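Local coordinates for protein tryptophan synthase alpha chain (Chlamydia trachomatis, PDB 6V82) that probably cleaves indoleglycerol phosphate to indole and glyceraldehyde 3-phosphate, as the alpha subunit of the enzyme that completes tryptophan biosynthesis, at residues Gly119-Asp124 / Ile149-Ala154; Leu172-Cys177 / Leu200-Arg205. One frame throughout, in Å; residues are numbered along the deposited sequence.

Interaction 1 (Gly119-Asp124 / Ile149-Ala154)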
loop_
_atom_site.group_PDB
_atom_site.type_symbol
_atom_site.label_atom_id
_atom_site.label_comp_id
_atom_site.label_asym_id
_atom_site.label_seq_id
_atom_site.Cartn_x
_atom_site.Cartn_y
_atom_site.Cartn_z
ATOM N N GLY A 119 51.265 14.520 16.027
ATOM C CA GLY A 119 50.861 13.860 14.806
ATOM C C GLY A 119 49.364 13.944 14.667
ATOM O O GLY A 119 48.635 14.094 15.652
ATOM N N VAL A 120 48.909 13.853 13.424
ATOM C CA VAL A 120 47.489 13.863 13.112
ATOM C C VAL A 120 47.194 12.658 12.238
ATOM O O VAL A 120 47.859 12.440 11.218
ATOM C CB VAL A 120 47.054 15.172 12.425
ATOM C CG1 VAL A 120 45.624 15.059 11.943
ATOM C CG2 VAL A 120 47.191 16.353 13.408
ATOM N N CYS A 121 46.232 11.856 12.662
ATOM C CA CYS A 121 45.767 10.696 11.911
ATOM C C CYS A 121 44.325 10.956 11.481
ATOM O O CYS A 121 43.433 11.104 12.328
ATOM C CB CYS A 121 45.868 9.430 12.761
ATOM S SG CYS A 121 45.364 7.924 11.900
ATOM N N VAL A 122 44.100 11.061 10.177
ATOM C CA VAL A 122 42.768 11.329 9.654
ATOM C C VAL A 122 42.280 10.051 8.981
ATOM O O VAL A 122 42.774 9.672 7.907
ATOM C CB VAL A 122 42.752 12.526 8.700
ATOM C CG1 VAL A 122 41.315 12.900 8.380
ATOM C CG2 VAL A 122 43.434 13.694 9.351
ATOM N N ILE A 123 41.297 9.398 9.620
ATOM C CA ILE A 123 40.966 8.009 9.288
ATOM C C ILE A 123 40.217 7.911 7.963
ATOM O O ILE A 123 40.293 6.879 7.283
ATOM C CB ILE A 123 40.175 7.352 10.438
ATOM C CG1 ILE A 123 40.078 5.838 10.233
ATOM C CG2 ILE A 123 38.789 7.949 10.559
ATOM C CD1 ILE A 123 41.397 5.108 10.394
ATOM N N ASP A 124 39.509 8.969 7.555
ATOM C CA ASP A 124 38.741 8.956 6.312
ATOM C C ASP A 124 39.296 9.919 5.266
ATOM O O ASP A 124 38.569 10.299 4.340
ATOM C CB ASP A 124 37.259 9.263 6.579
ATOM C CG ASP A 124 37.044 10.632 7.221
ATOM O OD1 ASP A 124 37.981 11.145 7.891
ATOM O OD2 ASP A 124 35.939 11.198 7.051
ATOM N N ILE A 149 49.917 10.930 10.084
ATOM C CA ILE A 149 50.009 9.514 10.429
ATOM C C ILE A 149 49.070 8.753 9.503
ATOM O O ILE A 149 47.844 8.829 9.646
ATOM C CB ILE A 149 49.652 9.267 11.898
ATOM C CG1 ILE A 149 50.405 10.229 12.805
ATOM C CG2 ILE A 149 50.012 7.858 12.287
ATOM C CD1 ILE A 149 51.914 10.061 12.742
ATOM N N LEU A 150 49.633 8.006 8.561
ATOM C CA LEU A 150 48.843 7.383 7.509
ATOM C C LEU A 150 48.707 5.888 7.772
ATOM O O LEU A 150 49.418 5.322 8.600
ATOM C CB LEU A 150 49.484 7.639 6.142
ATOM C CG LEU A 150 49.078 8.919 5.406
ATOM C CD1 LEU A 150 49.140 10.143 6.298
ATOM C CD2 LEU A 150 49.955 9.123 4.183
ATOM N N LEU A 151 47.761 5.259 7.069
ATOM C CA LEU A 151 47.445 3.841 7.226
ATOM C C LEU A 151 47.601 3.122 5.889
ATOM O O LEU A 151 47.077 3.582 4.869
ATOM C CB LEU A 151 46.019 3.636 7.748
ATOM C CG LEU A 151 45.682 3.924 9.216
ATOM C CD1 LEU A 151 45.377 5.384 9.459
ATOM C CD2 LEU A 151 44.496 3.068 9.628
ATOM N N ILE A 152 48.317 1.995 5.890
ATOM C CA ILE A 152 48.504 1.222 4.672
ATOM C C ILE A 152 48.057 -0.208 4.911
ATOM O O ILE A 152 48.035 -0.707 6.038
ATOM C CB ILE A 152 49.957 1.244 4.157
ATOM C CG1 ILE A 152 50.899 0.615 5.170
ATOM C CG2 ILE A 152 50.399 2.662 3.859
ATOM C CD1 ILE A 152 52.331 1.037 4.964
ATOM N N SER A 153 47.694 -0.857 3.818
ATOM C CA SER A 153 47.230 -2.230 3.794
ATOM C C SER A 153 48.126 -3.025 2.851
ATOM O O SER A 153 48.949 -2.462 2.119
ATOM C CB SER A 153 45.761 -2.292 3.348
ATOM O OG SER A 153 45.189 -3.555 3.644
ATOM N N ALA A 154 47.978 -4.355 2.877
ATOM C CA ALA A 154 48.735 -5.182 1.944
ATOM C C ALA A 154 48.409 -4.815 0.502
ATOM O O ALA A 154 49.305 -4.705 -0.343
ATOM C CB ALA A 154 48.457 -6.658 2.201
HETATM O O HOH W 1 46.030 10.570 8.254
#
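Gly119 opens the contact by passing its CA 4.2 Å from Ile149 CG1, so the isoleucine lies against bare backbone at the start of the strand. Val120 points away from the partner strand and packs on Leu141 of helix 136-144, contributing its carbonyl instead: Ile149 N donates to Val120 O over 2.8 Å in a nearly straight bond, 174° at the hydrogen, although the donor stands well off the carbonyl plane. This is the one direct backbone hydrogen bond between 119-124 and 149-154. With SG anti to the backbone N (chi1 -178°), Cys121 sets its CB against Ile149 CB while the sulfur continues along the strand to touch Leu151 CD1 at 3.5 Å. At Val122 the backbones have already begun to part, and a water takes the place of the next direct bond: it accepts from Val122 N at 2.8 Å and donates to Ile149 O at 2.9 Å, giving a partner to a backbone N-H and a carbonyl of two buried residues where the strands diverge. Ile123 then reaches back. Its CB does not face the partner, yet a bend at chi2 (69°) brings CD1 to 3.8 Å from Leu151 CD2 as the two side chains cross obliquely. Leu151 is thereby shared: its CD1 touches the cysteine sulfur, and CD2 is the closer of its two methyls to Ile123 CD1. The side chain of Cys121 comes within about 5 Å of that of Glu44, and Ile123 equally near Asp55, both predicted proton acceptors. Two parallel strands joined through helix 136-144 make a beta-alpha-beta unit, here splayed and bridged by water, as two neighbouring strands of the TIM barrel beside its probable active site.

Interaction 2 (Leu172-Cys177 / Leu200-Arg205); sequences LYYIPC and LPIVDR
Tyr173 and Arg205 meet as a cation-pi pair: the guanidinium CZ lies 4.4 Å from the ring centroid, 18° off the normal, with the two planes 55° apart. NH1 hangs over the rim near the phenol carbon, whereas CD sits over the same face on its CG-CD1 side, 3.8 Å from the centroid, in a CH-pi contact. The bend at chi2 (64°) folds the arginine over the ring. Val203 CG1 flanks Tyr173 CE1 alongside. On the other side of the sheet Ile202 touches Leu172 CB with CD1 and Tyr174 CB with CG2.

Four backbone hydrogen bonds hold these groups in parallel register, from Leu172 N to Pro201 O (2.9 Å) through to Arg205 N to Tyr174 O (2.9 Å). Farther out, Glu44 joins both members of the pair, forming a salt bridge with Arg205 NH1 through OE1 and a hydrogen bond with Tyr173 OH through OE2; Asp204 OD2 is held by Tyr220 and Arg206. Parallel neighbouring strands of the TIM barrel here supply side chains to the predicted active site, which in this fold lies at the C-terminal ends of the strands.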
loop_
_atom_site.group_PDB
_atom_site.type_symbol
_atom_site.label_atom_id
_atom_site.label_comp_id
_atom_site.label_asym_id
_atom_site.label_seq_id
_atom_site.Cartn_x
_atom_site.Cartn_y
_atom_site.Cartn_z
ATOM N N LEU A 172 53.995 4.669 10.475
ATOM C CA LEU A 172 52.887 4.218 9.643
ATOM C C LEU A 172 52.097 3.155 10.380
ATOM O O LEU A 172 52.675 2.215 10.937
ATOM C CB LEU A 172 53.375 3.641 8.321
ATOM C CG LEU A 172 53.523 4.625 7.176
ATOM C CD1 LEU A 172 54.188 3.917 6.013
ATOM C CD2 LEU A 172 52.162 5.164 6.778
ATOM N N TYR A 173 50.783 3.300 10.375
ATOM C CA TYR A 173 49.926 2.213 10.793
ATOM C C TYR A 173 49.765 1.221 9.650
ATOM O O TYR A 173 49.703 1.596 8.477
ATOM C CB TYR A 173 48.564 2.733 11.215
ATOM C CG TYR A 173 48.488 3.274 12.615
ATOM C CD1 TYR A 173 48.827 2.485 13.699
ATOM C CD2 TYR A 173 48.018 4.558 12.855
ATOM C CE1 TYR A 173 48.730 2.969 14.984
ATOM C CE2 TYR A 173 47.910 5.049 14.133
ATOM C CZ TYR A 173 48.269 4.250 15.197
ATOM O OH TYR A 173 48.173 4.733 16.481
ATOM N N TYR A 174 49.691 -0.054 10.010
ATOM C CA TYR A 174 49.564 -1.142 9.056
ATOM C C TYR A 174 48.389 -2.014 9.466
ATOM O O TYR A 174 48.277 -2.388 10.636
ATOM C CB TYR A 174 50.852 -1.960 9.004
ATOM C CG TYR A 174 50.886 -2.924 7.866
ATOM C CD1 TYR A 174 50.404 -4.215 8.021
ATOM C CD2 TYR A 174 51.383 -2.547 6.627
ATOM C CE1 TYR A 174 50.418 -5.110 6.983
ATOM C CE2 TYR A 174 51.405 -3.440 5.569
ATOM C CZ TYR A 174 50.919 -4.727 5.757
ATOM O OH TYR A 174 50.923 -5.643 4.725
ATOM N N ILE A 175 47.508 -2.318 8.515
ATOM C CA ILE A 175 46.355 -3.184 8.768
ATOM C C ILE A 175 46.535 -4.482 7.995
ATOM O O ILE A 175 46.138 -4.554 6.825
ATOM C CB ILE A 175 45.031 -2.521 8.360
ATOM C CG1 ILE A 175 45.068 -1.018 8.609
ATOM C CG2 ILE A 175 43.882 -3.157 9.115
ATOM C CD1 ILE A 175 43.871 -0.302 8.042
ATOM N N PRO A 176 47.113 -5.518 8.587
ATOM C CA PRO A 176 47.403 -6.742 7.831
ATOM C C PRO A 176 46.167 -7.621 7.657
ATOM O O PRO A 176 45.097 -7.357 8.208
ATOM C CB PRO A 176 48.468 -7.438 8.683
ATOM C CG PRO A 176 48.211 -6.950 10.069
ATOM C CD PRO A 176 47.665 -5.554 9.952
ATOM N N CYS A 177 46.349 -8.677 6.859
ATOM C CA CYS A 177 45.320 -9.673 6.542
ATOM C C CYS A 177 44.404 -10.004 7.714
ATOM O O CYS A 177 44.542 -11.059 8.333
ATOM C CB CYS A 177 45.977 -10.970 6.048
ATOM S SG CYS A 177 46.178 -11.132 4.254
ATOM N N LEU A 200 60.378 4.088 8.108
ATOM C CA LEU A 200 59.609 4.613 9.222
ATOM C C LEU A 200 59.182 3.412 10.049
ATOM O O LEU A 200 59.078 2.302 9.513
ATOM C CB LEU A 200 58.363 5.391 8.757
ATOM C CG LEU A 200 58.468 6.761 8.073
ATOM C CD1 LEU A 200 57.091 7.222 7.596
ATOM C CD2 LEU A 200 59.088 7.808 9.001
ATOM N N PRO A 201 58.942 3.590 11.348
ATOM C CA PRO A 201 58.381 2.482 12.132
ATOM C C PRO A 201 56.995 2.114 11.615
ATOM O O PRO A 201 56.208 2.980 11.221
ATOM C CB PRO A 201 58.329 3.037 13.560
ATOM C CG PRO A 201 59.197 4.261 13.546
ATOM C CD PRO A 201 59.133 4.799 12.159
ATOM N N ILE A 202 56.711 0.813 11.593
ATOM C CA ILE A 202 55.432 0.289 11.127
ATOM C C ILE A 202 54.738 -0.339 12.324
ATOM O O ILE A 202 55.288 -1.247 12.963
ATOM C CB ILE A 202 55.610 -0.734 9.998
ATOM C CG1 ILE A 202 56.569 -0.198 8.941
ATOM C CG2 ILE A 202 54.280 -1.042 9.362
ATOM C CD1 ILE A 202 56.117 1.085 8.317
ATOM N N VAL A 203 53.538 0.140 12.634
ATOM C CA VAL A 203 52.795 -0.311 13.804
ATOM C C VAL A 203 51.549 -1.053 13.344
ATOM O O VAL A 203 50.750 -0.515 12.567
ATOM C CB VAL A 203 52.428 0.862 14.729
ATOM C CG1 VAL A 203 51.557 0.376 15.887
ATOM C CG2 VAL A 203 53.690 1.529 15.237
ATOM N N ASP A 204 51.393 -2.288 13.829
ATOM C CA ASP A 204 50.168 -3.054 13.632
ATOM C C ASP A 204 48.986 -2.336 14.280
ATOM O O ASP A 204 48.967 -2.109 15.498
ATOM C CB ASP A 204 50.339 -4.454 14.225
ATOM C CG ASP A 204 49.295 -5.453 13.725
ATOM O OD1 ASP A 204 48.122 -5.063 13.527
ATOM O OD2 ASP A 204 49.659 -6.641 13.538
ATOM N N ARG A 205 47.995 -1.999 13.459
ATOM C CA ARG A 205 46.828 -1.222 13.859
ATOM C C ARG A 205 45.789 -2.043 14.624
ATOM O O ARG A 205 44.803 -1.476 15.104
ATOM C CB ARG A 205 46.214 -0.595 12.598
ATOM C CG ARG A 205 45.000 0.328 12.772
ATOM C CD ARG A 205 45.301 1.590 13.555
ATOM N NE ARG A 205 44.123 2.454 13.632
ATOM C CZ ARG A 205 44.023 3.537 14.409
ATOM N NH1 ARG A 205 45.043 3.913 15.188
ATOM N NH2 ARG A 205 42.896 4.248 14.410
#

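How the interactions relate
Interaction 1 closes before interaction 2 opens along the chain, and the two share one parallel sheet, with about 9 Å between their centres. Strands 147-153 and 172-175 are neighbours in it, so the order across the four segments runs 119-122, 147-153, 172-175, 202-205. The joint between the two contacts is direct: Ile152 N lies 3.0 Å from Tyr173 O and Ile152 O 3.0 Å from Ile175 N, both probable hydrogen bonds, and Leu151 packs on Tyr173. Together they form a continuous arc of barrel wall, and both border the site of the predicted proton acceptors.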